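Local atomic coordinates of probable TonB-dependent siderophore receptor PirA (Acinetobacter baumannii, PDB entry 5FR8), a protein that probably takes part in the first step of iron uptake by binding iron-chelating siderophores at the outer membrane, and may bind ferric enterobactin with micromolar affinity. Residues Phe379-Ser384 with Asn473-Ala478; Glu495-Leu500 with Thr565-Leu570; Gln501-Leu506 with Ile569-Asn574; Lys609-Pro614 with Phe652-Leu657. All blocks are in the same frame, centred on the assembly; numbering follows the deposited sequence.

Contact 1. Residues Phe379-Ser384 with Asn473-Ala478; sequences FKDNVS and NMYQNA
Y475 and D381 meet at about a right angle, the phenol reaching its hydroxyl out to the carboxylate. The OH donates to D381 OD2 over 2.7 Å, using the anti lone pair of that oxygen, and the ring and carboxylate planes stand 84° apart. S384 OG donates to the same OD2 from the syn side, so two hydroxyls grip one oxygen. The other oxygen, OD1, takes the backbone N of S384 at 2.9 Å, an Asx motif that leaves the carboxylate little freedom to rotate. With CG anti to the backbone N (chi1 -170°), F379 directs its ring toward Y475. Its rim atom CZ comes 3.2 Å from Y475 OH, which sits at the edge of the F379 ring, and the two ring planes are inclined at 79°.

These residues join the end of barrel strand 365-380, and the loop that follows it, to the short helix 474-477 of the TonB-dependent receptor barrel. N473 and Q476 form a capping box at the start of that helix, N473 OD1 accepting from Q476 N at 2.9 Å. From the first turn M474 sends SD to within 3.5 Å of F379 CB, an oblique Met-aromatic contact with the sulfur 4.9 Å from the ring centroid. Strand 407-422 adds M408 against F379, while Y481 meets the Y475 ring edge-to-face.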
loop_
_atom_site.group_PDB
_atom_site.type_symbol
_atom_site.label_atom_id
_atom_site.label_comp_id
_atom_site.label_asym_id
_atom_site.label_seq_id
_atom_site.Cartn_x
_atom_site.Cartn_y
_atom_site.Cartn_z
ATOM N N PHE A 379 3.083 -9.577 -18.027
ATOM C CA PHE A 379 4.214 -8.793 -17.557
ATOM C C PHE A 379 5.431 -9.066 -18.424
ATOM O O PHE A 379 5.788 -10.204 -18.643
ATOM C CB PHE A 379 4.501 -9.193 -16.114
ATOM C CG PHE A 379 5.490 -8.305 -15.401
ATOM C CD1 PHE A 379 5.338 -6.925 -15.404
ATOM C CD2 PHE A 379 6.533 -8.860 -14.670
ATOM C CE1 PHE A 379 6.223 -6.114 -14.717
ATOM C CE2 PHE A 379 7.434 -8.048 -13.999
ATOM C CZ PHE A 379 7.281 -6.670 -14.026
ATOM N N LYS A 380 6.038 -8.013 -18.943
ATOM C CA LYS A 380 7.359 -8.095 -19.598
ATOM C C LYS A 380 8.384 -7.436 -18.656
ATOM O O LYS A 380 8.173 -6.281 -18.209
ATOM C CB LYS A 380 7.325 -7.425 -20.995
ATOM C CG LYS A 380 8.435 -7.845 -21.970
ATOM C CD LYS A 380 8.586 -6.968 -23.233
ATOM C CE LYS A 380 9.195 -7.708 -24.454
ATOM N NZ LYS A 380 8.735 -7.192 -25.799
ATOM N N ASP A 381 9.444 -8.187 -18.317
ATOM C CA ASP A 381 10.615 -7.663 -17.570
ATOM C C ASP A 381 11.891 -8.373 -18.036
ATOM O O ASP A 381 12.115 -9.543 -17.721
ATOM C CB ASP A 381 10.444 -7.839 -16.062
ATOM C CG ASP A 381 11.614 -7.248 -15.236
ATOM O OD1 ASP A 381 12.747 -7.126 -15.775
ATOM O OD2 ASP A 381 11.390 -6.928 -14.031
ATOM N N ASN A 382 12.711 -7.662 -18.808
ATOM C CA ASN A 382 13.896 -8.264 -19.401
ATOM C C ASN A 382 15.200 -7.901 -18.712
ATOM O O ASN A 382 16.257 -8.402 -19.078
ATOM C CB ASN A 382 13.988 -7.934 -20.888
ATOM C CG ASN A 382 14.733 -9.004 -21.648
ATOM O OD1 ASN A 382 14.299 -10.153 -21.689
ATOM N ND2 ASN A 382 15.883 -8.651 -22.212
ATOM N N VAL A 383 15.131 -7.046 -17.705
ATOM C CA VAL A 383 16.327 -6.653 -16.980
ATOM C C VAL A 383 16.509 -7.450 -15.641
ATOM O O VAL A 383 17.642 -7.744 -15.241
ATOM C CB VAL A 383 16.333 -5.120 -16.788
ATOM C CG1 VAL A 383 15.272 -4.696 -15.776
ATOM C CG2 VAL A 383 17.726 -4.626 -16.390
ATOM N N SER A 384 15.416 -7.833 -14.977
ATOM C CA SER A 384 15.505 -8.620 -13.741
ATOM C C SER A 384 15.658 -10.128 -13.965
ATOM O O SER A 384 16.036 -10.884 -13.056
ATOM C CB SER A 384 14.259 -8.388 -12.899
ATOM O OG SER A 384 14.031 -7.001 -12.698
ATOM N N ASN A 473 3.154 -13.258 -5.831
ATOM C CA ASN A 473 3.413 -12.167 -6.730
ATOM C C ASN A 473 4.305 -12.730 -7.844
ATOM O O ASN A 473 4.950 -13.781 -7.682
ATOM C CB ASN A 473 4.050 -10.984 -5.983
ATOM C CG ASN A 473 5.552 -11.146 -5.754
ATOM O OD1 ASN A 473 6.324 -11.572 -6.644
ATOM N ND2 ASN A 473 5.979 -10.790 -4.574
ATOM N N MET A 474 4.340 -12.050 -8.981
ATOM C CA MET A 474 4.890 -12.662 -10.189
ATOM C C MET A 474 6.346 -13.069 -10.094
ATOM O O MET A 474 6.730 -14.081 -10.670
ATOM C CB MET A 474 4.689 -11.745 -11.369
ATOM C CG MET A 474 3.253 -11.760 -11.840
ATOM S SD MET A 474 3.048 -10.790 -13.320
ATOM C CE MET A 474 2.126 -11.960 -14.298
ATOM N N TYR A 475 7.151 -12.298 -9.375
ATOM C CA TYR A 475 8.559 -12.640 -9.181
ATOM C C TYR A 475 8.702 -13.889 -8.319
ATOM O O TYR A 475 9.530 -14.749 -8.579
ATOM C CB TYR A 475 9.323 -11.468 -8.531
ATOM C CG TYR A 475 9.435 -10.257 -9.430
ATOM C CD1 TYR A 475 10.452 -10.159 -10.367
ATOM C CD2 TYR A 475 8.507 -9.244 -9.374
ATOM C CE1 TYR A 475 10.541 -9.071 -11.206
ATOM C CE2 TYR A 475 8.584 -8.162 -10.207
ATOM C CZ TYR A 475 9.597 -8.082 -11.117
ATOM O OH TYR A 475 9.688 -6.995 -11.933
ATOM N N GLN A 476 7.887 -13.978 -7.278
ATOM C CA GLN A 476 7.892 -15.141 -6.413
ATOM C C GLN A 476 7.527 -16.425 -7.152
ATOM O O GLN A 476 8.017 -17.503 -6.801
ATOM C CB GLN A 476 6.890 -14.930 -5.280
ATOM C CG GLN A 476 7.280 -13.793 -4.354
ATOM C CD GLN A 476 6.205 -13.478 -3.348
ATOM O OE1 GLN A 476 5.028 -13.634 -3.636
ATOM N NE2 GLN A 476 6.604 -13.005 -2.178
ATOM N N ASN A 477 6.638 -16.318 -8.137
ATOM C CA ASN A 477 6.229 -17.499 -8.919
ATOM C C ASN A 477 7.192 -17.910 -10.019
ATOM O O ASN A 477 7.292 -19.082 -10.363
ATOM C CB ASN A 477 4.879 -17.272 -9.580
ATOM C CG ASN A 477 3.765 -17.936 -8.832
ATOM O OD1 ASN A 477 4.013 -18.713 -7.909
ATOM N ND2 ASN A 477 2.532 -17.660 -9.235
ATOM N N ALA A 478 7.905 -16.936 -10.559
ATOM C CA ALA A 478 8.530 -17.085 -11.857
ATOM C C ALA A 478 9.839 -17.852 -11.826
ATOM O O ALA A 478 10.800 -17.394 -11.222
ATOM C CB ALA A 478 8.757 -15.709 -12.458
#

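Contact 2. Residues Glu495-Leu500 with Thr565-Leu570; sequences ESRCLL and TKWNIL
W567 lays its indole between L499 and R497 of segment 495-500. L499 covers one face, its CD2 lying 4.0 Å from the centroid of the six-membered ring in a CH-pi contact, and its CD1 packs 3.5 Å from W567 CB. Over the opposite face comes the aliphatic part of R497, whose CD is displaced toward the rim of the indole. Bent at chi2 (-139°), the arginine chain also brings CD to 3.7 Å from T565 CG2, and this methyl lies at the edge of the guanidinium. The polar end of R497 is held outside the pair, where NH1 donates to N486 O.

Main-chain bonds join the strands in parallel register: N568 N donates to R497 O at 3.0 Å, L499 N to N568 O at 2.7 Å and L570 N to L499 O at 2.8 Å. The other side of the sheet carries C498, N568, L500 and L570, with C498 CB 3.8 Å from L570 CD1. C498 is tied to C490 by a disulfide, which fixes this end of the strand to the preceding loop.

Strand 498-501 belongs to the excursion between barrel strands 459-470 and 509-521, and its parallel pairing with 564-591 contrasts with the antiparallel neighbours of the wall. It is flanked by 482-485 on one side and by 564-591 on the other; 548-553 pairs antiparallel with 564-591, and Y396 of helix 396-400 meets W567 edge-to-face.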
loop_
_atom_site.group_PDB
_atom_site.type_symbol
_atom_site.label_atom_id
_atom_site.label_comp_id
_atom_site.label_asym_id
_atom_site.label_seq_id
_atom_site.Cartn_x
_atom_site.Cartn_y
_atom_site.Cartn_z
ATOM N N GLU A 495 27.060 -22.697 3.788
ATOM C CA GLU A 495 28.481 -22.339 3.879
ATOM C C GLU A 495 28.894 -21.191 2.935
ATOM O O GLU A 495 29.285 -20.112 3.396
ATOM C CB GLU A 495 29.314 -23.592 3.601
ATOM C CG GLU A 495 30.478 -23.830 4.557
ATOM C CD GLU A 495 30.896 -25.295 4.660
ATOM O OE1 GLU A 495 30.096 -26.129 5.171
ATOM O OE2 GLU A 495 32.038 -25.608 4.239
ATOM N N SER A 496 28.804 -21.401 1.623
ATOM C CA SER A 496 29.298 -20.396 0.672
ATOM C C SER A 496 28.169 -19.757 -0.139
ATOM O O SER A 496 27.445 -18.925 0.397
ATOM C CB SER A 496 30.388 -20.986 -0.235
ATOM O OG SER A 496 29.998 -22.248 -0.746
ATOM N N ARG A 497 27.986 -20.170 -1.396
ATOM C CA ARG A 497 27.258 -19.365 -2.400
ATOM C C ARG A 497 25.829 -19.843 -2.673
ATOM O O ARG A 497 25.622 -21.011 -2.980
ATOM C CB ARG A 497 28.012 -19.411 -3.727
ATOM C CG ARG A 497 29.535 -19.376 -3.628
ATOM C CD ARG A 497 30.103 -18.471 -4.715
ATOM N NE ARG A 497 31.535 -18.294 -4.578
ATOM C CZ ARG A 497 32.104 -17.539 -3.646
ATOM N NH1 ARG A 497 31.350 -16.885 -2.765
ATOM N NH2 ARG A 497 33.432 -17.428 -3.592
ATOM N N CYS A 498 24.847 -18.951 -2.594
ATOM C CA CYS A 498 23.446 -19.371 -2.689
ATOM C C CYS A 498 22.748 -18.673 -3.824
ATOM O O CYS A 498 23.007 -17.506 -4.082
ATOM C CB CYS A 498 22.664 -19.049 -1.410
ATOM S SG CYS A 498 23.246 -19.881 0.087
ATOM N N LEU A 499 21.834 -19.387 -4.467
ATOM C CA LEU A 499 20.961 -18.801 -5.463
ATOM C C LEU A 499 19.530 -18.855 -4.966
ATOM O O LEU A 499 19.160 -19.752 -4.195
ATOM C CB LEU A 499 21.015 -19.596 -6.762
ATOM C CG LEU A 499 22.325 -19.670 -7.535
ATOM C CD1 LEU A 499 22.197 -20.714 -8.636
ATOM C CD2 LEU A 499 22.684 -18.299 -8.100
ATOM N N LEU A 500 18.714 -17.920 -5.435
ATOM C CA LEU A 500 17.297 -17.924 -5.106
ATOM C C LEU A 500 16.482 -17.846 -6.382
ATOM O O LEU A 500 16.573 -16.873 -7.131
ATOM C CB LEU A 500 16.959 -16.740 -4.202
ATOM C CG LEU A 500 15.487 -16.606 -3.826
ATOM C CD1 LEU A 500 15.054 -17.784 -2.973
ATOM C CD2 LEU A 500 15.238 -15.296 -3.098
ATOM N N THR A 565 31.353 -23.021 -10.496
ATOM C CA THR A 565 31.032 -22.729 -9.130
ATOM C C THR A 565 29.838 -23.571 -8.723
ATOM O O THR A 565 28.816 -23.563 -9.384
ATOM C CB THR A 565 30.727 -21.237 -8.968
ATOM O OG1 THR A 565 31.771 -20.480 -9.596
ATOM C CG2 THR A 565 30.645 -20.862 -7.502
ATOM N N LYS A 566 29.992 -24.317 -7.641
ATOM C CA LYS A 566 28.906 -25.085 -7.105
ATOM C C LYS A 566 27.999 -24.110 -6.370
ATOM O O LYS A 566 28.435 -23.425 -5.454
ATOM C CB LYS A 566 29.457 -26.143 -6.160
ATOM C CG LYS A 566 28.600 -27.375 -6.065
ATOM C CD LYS A 566 29.384 -28.442 -5.335
ATOM C CE LYS A 566 28.521 -29.654 -5.012
ATOM N NZ LYS A 566 28.792 -30.186 -3.645
ATOM N N TRP A 567 26.749 -24.015 -6.811
ATOM C CA TRP A 567 25.790 -23.134 -6.170
ATOM C C TRP A 567 24.784 -23.960 -5.371
ATOM O O TRP A 567 24.353 -25.038 -5.808
ATOM C CB TRP A 567 25.036 -22.283 -7.208
ATOM C CG TRP A 567 25.869 -21.219 -7.865
ATOM C CD1 TRP A 567 26.541 -21.331 -9.034
ATOM C CD2 TRP A 567 26.112 -19.886 -7.388
ATOM N NE1 TRP A 567 27.192 -20.160 -9.318
ATOM C CE2 TRP A 567 26.947 -19.260 -8.316
ATOM C CE3 TRP A 567 25.701 -19.166 -6.268
ATOM C CZ2 TRP A 567 27.380 -17.949 -8.164
ATOM C CZ3 TRP A 567 26.136 -17.855 -6.120
ATOM C CH2 TRP A 567 26.963 -17.265 -7.055
ATOM N N ASN A 568 24.398 -23.435 -4.213
ATOM C CA ASN A 568 23.283 -23.972 -3.451
ATOM C C ASN A 568 22.010 -23.319 -3.970
ATOM O O ASN A 568 21.959 -22.096 -4.158
ATOM C CB ASN A 568 23.467 -23.697 -1.953
ATOM C CG ASN A 568 24.696 -24.383 -1.396
ATOM O OD1 ASN A 568 24.785 -25.600 -1.426
ATOM N ND2 ASN A 568 25.665 -23.612 -0.939
ATOM N N ILE A 569 20.996 -24.129 -4.240
ATOM C CA ILE A 569 19.773 -23.608 -4.805
ATOM C C ILE A 569 18.695 -23.500 -3.736
ATOM O O ILE A 569 18.198 -24.513 -3.217
ATOM C CB ILE A 569 19.237 -24.510 -5.921
ATOM C CG1 ILE A 569 20.276 -24.717 -7.012
ATOM C CG2 ILE A 569 17.965 -23.924 -6.498
ATOM C CD1 ILE A 569 19.924 -25.852 -7.953
ATOM N N LEU A 570 18.320 -22.263 -3.431
ATOM C CA LEU A 570 17.144 -21.986 -2.608
ATOM C C LEU A 570 16.011 -21.554 -3.514
ATOM O O LEU A 570 16.246 -21.092 -4.627
ATOM C CB LEU A 570 17.453 -20.851 -1.629
ATOM C CG LEU A 570 18.656 -21.087 -0.713
ATOM C CD1 LEU A 570 19.166 -19.784 -0.105
ATOM C CD2 LEU A 570 18.307 -22.119 0.356
#

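Contact 3. Residues Gln501-Leu506 with Ile569-Asn574; sequences QGNGDL and ILRWEN
N503 sets its amide over the R571 guanidinium, at the point where the parallel pairing of strands 498-501 and 564-591 gives way to a type I turn, N503 to L506. ND2 lies above the centre of the guanidinium, 3.1 Å from R571 CZ, with the two planes 33° apart. ND2 and the guanidinium nitrogens are all donors and make no bond to one another; ND2 instead donates to W572 O at 3.3 Å, in the amide plane and nearly straight (166°). The anti setting of N503 CG to its backbone N (chi1 -173°) carries the amide across to that carbonyl. Alongside, Q501 N donates to L570 O and W572 N to Q501 O, at 3.0 and 3.2 Å, continuing the parallel register by one residue. L506 CD2 packs 3.5 Å from E573 CA.

Behind this first shell, R571 is held from its own strand by a salt bridge, NE to E573 OE2 at 2.9 Å, with that oxygen close to the guanidinium plane. Q501 NE2 donates to E479 O, and I540 of strand 525-541 lies against L506 and W572. N503 OD1 closes an Asx turn on D505 N at 2.8 Å, the donor standing above the carbonyl plane.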
loop_
_atom_site.group_PDB
_atom_site.type_symbol
_atom_site.label_atom_id
_atom_site.label_comp_id
_atom_site.label_asym_id
_atom_site.label_seq_id
_atom_site.Cartn_x
_atom_site.Cartn_y
_atom_site.Cartn_z
ATOM N N GLN A 501 15.675 -18.877 -6.613
ATOM C CA GLN A 501 14.856 -18.968 -7.814
ATOM C C GLN A 501 13.378 -18.814 -7.481
ATOM O O GLN A 501 12.956 -19.153 -6.383
ATOM C CB GLN A 501 15.081 -20.323 -8.481
ATOM C CG GLN A 501 14.453 -20.430 -9.855
ATOM C CD GLN A 501 14.863 -21.683 -10.575
ATOM O OE1 GLN A 501 15.235 -22.681 -9.954
ATOM N NE2 GLN A 501 14.830 -21.630 -11.900
ATOM N N GLY A 502 12.593 -18.315 -8.428
ATOM C CA GLY A 502 11.139 -18.321 -8.279
ATOM C C GLY A 502 10.584 -19.735 -8.277
ATOM O O GLY A 502 11.260 -20.682 -8.664
ATOM N N ASN A 503 9.337 -19.870 -7.837
ATOM C CA ASN A 503 8.706 -21.175 -7.629
ATOM C C ASN A 503 7.272 -21.188 -8.134
ATOM O O ASN A 503 6.417 -20.489 -7.592
ATOM C CB ASN A 503 8.711 -21.478 -6.134
ATOM C CG ASN A 503 8.240 -22.872 -5.808
ATOM O OD1 ASN A 503 7.833 -23.623 -6.680
ATOM N ND2 ASN A 503 8.292 -23.216 -4.534
ATOM N N GLY A 504 7.009 -21.991 -9.164
ATOM C CA GLY A 504 5.666 -22.088 -9.729
ATOM C C GLY A 504 4.722 -22.916 -8.881
ATOM O O GLY A 504 3.504 -22.912 -9.133
ATOM N N ASP A 505 5.285 -23.624 -7.889
ATOM C CA ASP A 505 4.564 -24.621 -7.083
ATOM C C ASP A 505 4.256 -24.126 -5.668
ATOM O O ASP A 505 3.767 -24.887 -4.821
ATOM C CB ASP A 505 5.330 -25.957 -7.027
ATOM C CG ASP A 505 5.331 -26.709 -8.378
ATOM O OD1 ASP A 505 4.477 -26.438 -9.262
ATOM O OD2 ASP A 505 6.203 -27.585 -8.559
ATOM N N LEU A 506 4.523 -22.847 -5.426
ATOM C CA LEU A 506 4.059 -22.173 -4.218
ATOM C C LEU A 506 2.536 -22.273 -4.020
ATOM O O LEU A 506 1.765 -22.122 -4.977
ATOM C CB LEU A 506 4.406 -20.685 -4.294
ATOM C CG LEU A 506 5.840 -20.249 -4.012
ATOM C CD1 LEU A 506 6.032 -18.775 -4.356
ATOM C CD2 LEU A 506 6.207 -20.517 -2.556
ATOM N N ILE A 569 20.996 -24.129 -4.240
ATOM C CA ILE A 569 19.773 -23.608 -4.805
ATOM C C ILE A 569 18.695 -23.500 -3.736
ATOM O O ILE A 569 18.198 -24.513 -3.217
ATOM C CB ILE A 569 19.237 -24.510 -5.921
ATOM C CG1 ILE A 569 20.276 -24.717 -7.012
ATOM C CG2 ILE A 569 17.965 -23.924 -6.498
ATOM C CD1 ILE A 569 19.924 -25.852 -7.953
ATOM N N LEU A 570 18.320 -22.263 -3.431
ATOM C CA LEU A 570 17.144 -21.986 -2.608
ATOM C C LEU A 570 16.011 -21.554 -3.514
ATOM O O LEU A 570 16.246 -21.092 -4.627
ATOM C CB LEU A 570 17.453 -20.851 -1.629
ATOM C CG LEU A 570 18.656 -21.087 -0.713
ATOM C CD1 LEU A 570 19.166 -19.784 -0.105
ATOM C CD2 LEU A 570 18.307 -22.119 0.356
ATOM N N ARG A 571 14.784 -21.663 -3.042
ATOM C CA ARG A 571 13.676 -21.086 -3.782
ATOM C C ARG A 571 12.664 -20.396 -2.866
ATOM O O ARG A 571 12.510 -20.756 -1.706
ATOM C CB ARG A 571 12.988 -22.170 -4.626
ATOM C CG ARG A 571 12.729 -23.454 -3.874
ATOM C CD ARG A 571 11.777 -24.384 -4.613
ATOM N NE ARG A 571 10.844 -25.024 -3.680
ATOM C CZ ARG A 571 9.879 -25.859 -4.036
ATOM N NH1 ARG A 571 9.705 -26.171 -5.313
ATOM N NH2 ARG A 571 9.085 -26.382 -3.110
ATOM N N TRP A 572 11.954 -19.414 -3.395
ATOM C CA TRP A 572 10.865 -18.829 -2.657
ATOM C C TRP A 572 10.003 -19.961 -2.071
ATOM O O TRP A 572 9.802 -20.997 -2.700
ATOM C CB TRP A 572 10.052 -17.872 -3.549
ATOM C CG TRP A 572 10.806 -16.595 -3.964
ATOM C CD1 TRP A 572 11.548 -16.408 -5.097
ATOM C CD2 TRP A 572 10.881 -15.355 -3.232
ATOM N NE1 TRP A 572 12.085 -15.144 -5.110
ATOM C CE2 TRP A 572 11.683 -14.475 -3.983
ATOM C CE3 TRP A 572 10.344 -14.908 -2.021
ATOM C CZ2 TRP A 572 11.942 -13.182 -3.575
ATOM C CZ3 TRP A 572 10.608 -13.625 -1.616
ATOM C CH2 TRP A 572 11.403 -12.776 -2.388
ATOM N N GLU A 573 9.495 -19.763 -0.861
ATOM C CA GLU A 573 8.758 -20.819 -0.177
ATOM C C GLU A 573 7.780 -20.234 0.815
ATOM O O GLU A 573 8.057 -19.212 1.411
ATOM C CB GLU A 573 9.736 -21.760 0.513
ATOM C CG GLU A 573 9.889 -23.082 -0.219
ATOM C CD GLU A 573 11.324 -23.584 -0.255
ATOM O OE1 GLU A 573 12.212 -22.934 0.353
ATOM O OE2 GLU A 573 11.567 -24.638 -0.899
ATOM N N ASN A 574 6.616 -20.848 0.966
ATOM C CA ASN A 574 5.678 -20.359 1.954
ATOM C C ASN A 574 6.141 -20.902 3.299
ATOM O O ASN A 574 6.378 -22.106 3.398
ATOM C CB ASN A 574 4.206 -20.792 1.739
ATOM C CG ASN A 574 3.924 -21.398 0.367
ATOM O OD1 ASN A 574 3.337 -20.759 -0.475
ATOM N ND2 ASN A 574 4.298 -22.653 0.167
#

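Contact 4. Residues Lys609-Pro614 with Phe652-Leu657; sequences KQTGNP and FAENRL
N613 turns its CG beside the backbone N (chi1 -80°), and E654, similarly set (chi1 -42°) and then extended, comes from the opposite direction, which brings its carboxylate up to the N613 amide. N613 ND2 donates to E654 OE2 at 3.1 Å, striking it from above the carboxylate plane, and also to F652 O at 2.9 Å. The same amide accepts from F652 N through OD1 at 2.8 Å, on a lone pair, so it engages both the N-H and the carbonyl of F652.

The two segments belong to loops of the receptor barrel, one following strand 594-608 and the other strand 635-648. An ST turn shapes the first: T611 OG1 accepts from N613 N. The T611 methyl, CG2, lies 3.5 Å from E654 OE1. The F652 ring lies alongside this turn, CD2 being 3.2 Å from T611 O, and G612 O sits at its edge. E654 OE2 also makes a salt bridge to R650, and Q651 N gives N613 OD1 a second donor.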
loop_
_atom_site.group_PDB
_atom_site.type_symbol
_atom_site.label_atom_id
_atom_site.label_comp_id
_atom_site.label_asym_id
_atom_site.label_seq_id
_atom_site.Cartn_x
_atom_site.Cartn_y
_atom_site.Cartn_z
ATOM N N LYS A 609 6.682 -17.053 13.558
ATOM C CA LYS A 609 6.900 -18.076 14.560
ATOM C C LYS A 609 8.168 -18.886 14.267
ATOM O O LYS A 609 8.473 -19.821 14.990
ATOM C CB LYS A 609 5.646 -18.962 14.684
ATOM C CG LYS A 609 4.651 -18.499 15.767
ATOM C CD LYS A 609 4.865 -19.240 17.105
ATOM C CE LYS A 609 3.656 -19.149 18.053
ATOM N NZ LYS A 609 2.328 -19.326 17.368
ATOM N N GLN A 610 8.903 -18.521 13.222
ATOM C CA GLN A 610 10.080 -19.284 12.810
ATOM C C GLN A 610 11.348 -18.473 13.022
ATOM O O GLN A 610 12.321 -18.973 13.601
ATOM C CB GLN A 610 9.984 -19.671 11.327
ATOM C CG GLN A 610 11.210 -20.375 10.725
ATOM C CD GLN A 610 11.716 -21.514 11.586
ATOM O OE1 GLN A 610 10.925 -22.381 12.051
ATOM N NE2 GLN A 610 13.040 -21.514 11.845
ATOM N N THR A 611 11.341 -17.223 12.553
ATOM C CA THR A 611 12.462 -16.334 12.770
ATOM C C THR A 611 12.430 -15.620 14.125
ATOM O O THR A 611 13.502 -15.325 14.687
ATOM C CB THR A 611 12.457 -15.216 11.756
ATOM O OG1 THR A 611 11.288 -14.419 11.977
ATOM C CG2 THR A 611 12.504 -15.754 10.324
ATOM N N GLY A 612 11.208 -15.339 14.617
ATOM C CA GLY A 612 10.964 -14.493 15.801
ATOM C C GLY A 612 10.925 -12.989 15.474
ATOM O O GLY A 612 10.869 -12.138 16.363
ATOM N N ASN A 613 10.976 -12.639 14.195
ATOM C CA ASN A 613 11.039 -11.231 13.813
ATOM C C ASN A 613 9.662 -10.637 13.541
ATOM O O ASN A 613 8.730 -11.361 13.207
ATOM C CB ASN A 613 11.878 -11.081 12.562
ATOM C CG ASN A 613 13.368 -11.094 12.842
ATOM O OD1 ASN A 613 13.822 -10.678 13.914
ATOM N ND2 ASN A 613 14.147 -11.544 11.859
ATOM N N PRO A 614 9.533 -9.309 13.659
ATOM C CA PRO A 614 8.265 -8.702 13.305
ATOM C C PRO A 614 8.092 -8.628 11.777
ATOM O O PRO A 614 9.073 -8.615 11.040
ATOM C CB PRO A 614 8.356 -7.295 13.914
ATOM C CG PRO A 614 9.763 -7.118 14.363
ATOM C CD PRO A 614 10.562 -8.299 13.917
ATOM N N PHE A 652 16.286 -10.768 15.217
ATOM C CA PHE A 652 16.997 -12.038 15.041
ATOM C C PHE A 652 17.563 -12.213 13.642
ATOM O O PHE A 652 16.894 -11.992 12.666
ATOM C CB PHE A 652 16.107 -13.247 15.367
ATOM C CG PHE A 652 15.567 -13.243 16.749
ATOM C CD1 PHE A 652 16.414 -13.237 17.835
ATOM C CD2 PHE A 652 14.173 -13.229 16.968
ATOM C CE1 PHE A 652 15.902 -13.229 19.118
ATOM C CE2 PHE A 652 13.666 -13.203 18.259
ATOM C CZ PHE A 652 14.537 -13.209 19.334
ATOM N N ALA A 653 18.794 -12.682 13.588
ATOM C CA ALA A 653 19.509 -12.866 12.355
ATOM C C ALA A 653 18.904 -13.966 11.516
ATOM O O ALA A 653 18.492 -14.995 12.068
ATOM C CB ALA A 653 20.959 -13.197 12.681
ATOM N N GLU A 654 18.852 -13.728 10.195
ATOM C CA GLU A 654 18.420 -14.729 9.213
ATOM C C GLU A 654 19.425 -14.952 8.067
ATOM O O GLU A 654 19.064 -15.403 6.996
ATOM C CB GLU A 654 17.087 -14.330 8.567
ATOM C CG GLU A 654 16.008 -13.755 9.472
ATOM C CD GLU A 654 14.733 -13.390 8.678
ATOM O OE1 GLU A 654 14.306 -14.209 7.816
ATOM O OE2 GLU A 654 14.175 -12.270 8.893
ATOM N N ASN A 655 20.682 -14.625 8.258
ATOM C CA ASN A 655 21.686 -15.036 7.291
ATOM C C ASN A 655 23.081 -14.931 7.902
ATOM O O ASN A 655 23.246 -14.585 9.080
ATOM C CB ASN A 655 21.574 -14.214 6.028
ATOM C CG ASN A 655 21.963 -12.778 6.249
ATOM O OD1 ASN A 655 22.604 -12.444 7.241
ATOM N ND2 ASN A 655 21.580 -11.916 5.325
ATOM N N ARG A 656 24.089 -15.242 7.105
ATOM C CA ARG A 656 25.442 -15.331 7.633
ATOM C C ARG A 656 25.850 -14.008 8.249
ATOM O O ARG A 656 26.340 -13.965 9.391
ATOM C CB ARG A 656 26.426 -15.763 6.543
ATOM C CG ARG A 656 26.103 -17.120 5.949
ATOM C CD ARG A 656 27.233 -17.696 5.130
ATOM N NE ARG A 656 27.943 -18.710 5.892
ATOM C CZ ARG A 656 29.003 -18.474 6.660
ATOM N NH1 ARG A 656 29.483 -17.254 6.797
ATOM N NH2 ARG A 656 29.574 -19.466 7.316
ATOM N N LEU A 657 25.642 -12.933 7.488
ATOM C CA LEU A 657 26.154 -11.614 7.878
ATOM C C LEU A 657 25.551 -11.195 9.208
ATOM O O LEU A 657 26.260 -10.740 10.115
ATOM C CB LEU A 657 25.843 -10.574 6.803
ATOM C CG LEU A 657 26.650 -9.276 6.865
ATOM C CD1 LEU A 657 28.138 -9.476 6.553
ATOM C CD2 LEU A 657 26.058 -8.247 5.913
#

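Overall arrangement
From the N terminus, contact 1 comes first, closing an 88-residue excursion from strand 365-380, through four further barrel strands, to helix 474-477. Contacts 2 and 3 are staggered: 495-500 and 501-506 are consecutive, while their partners 565-570 and 569-574 overlap on strand 564-591, so contact 3 opens before contact 2 closes and the two run on along one parallel pairing, with I569 and L570 in common. Contact 3 also touches contact 1, where N503 N probably bonds to Q476 O. Contact 4 closes last, joining two loops with two strands between them; R656 packs against E495 of contact 2. Contacts 1 and 4, in series with the rest, have centres about 26 Å apart.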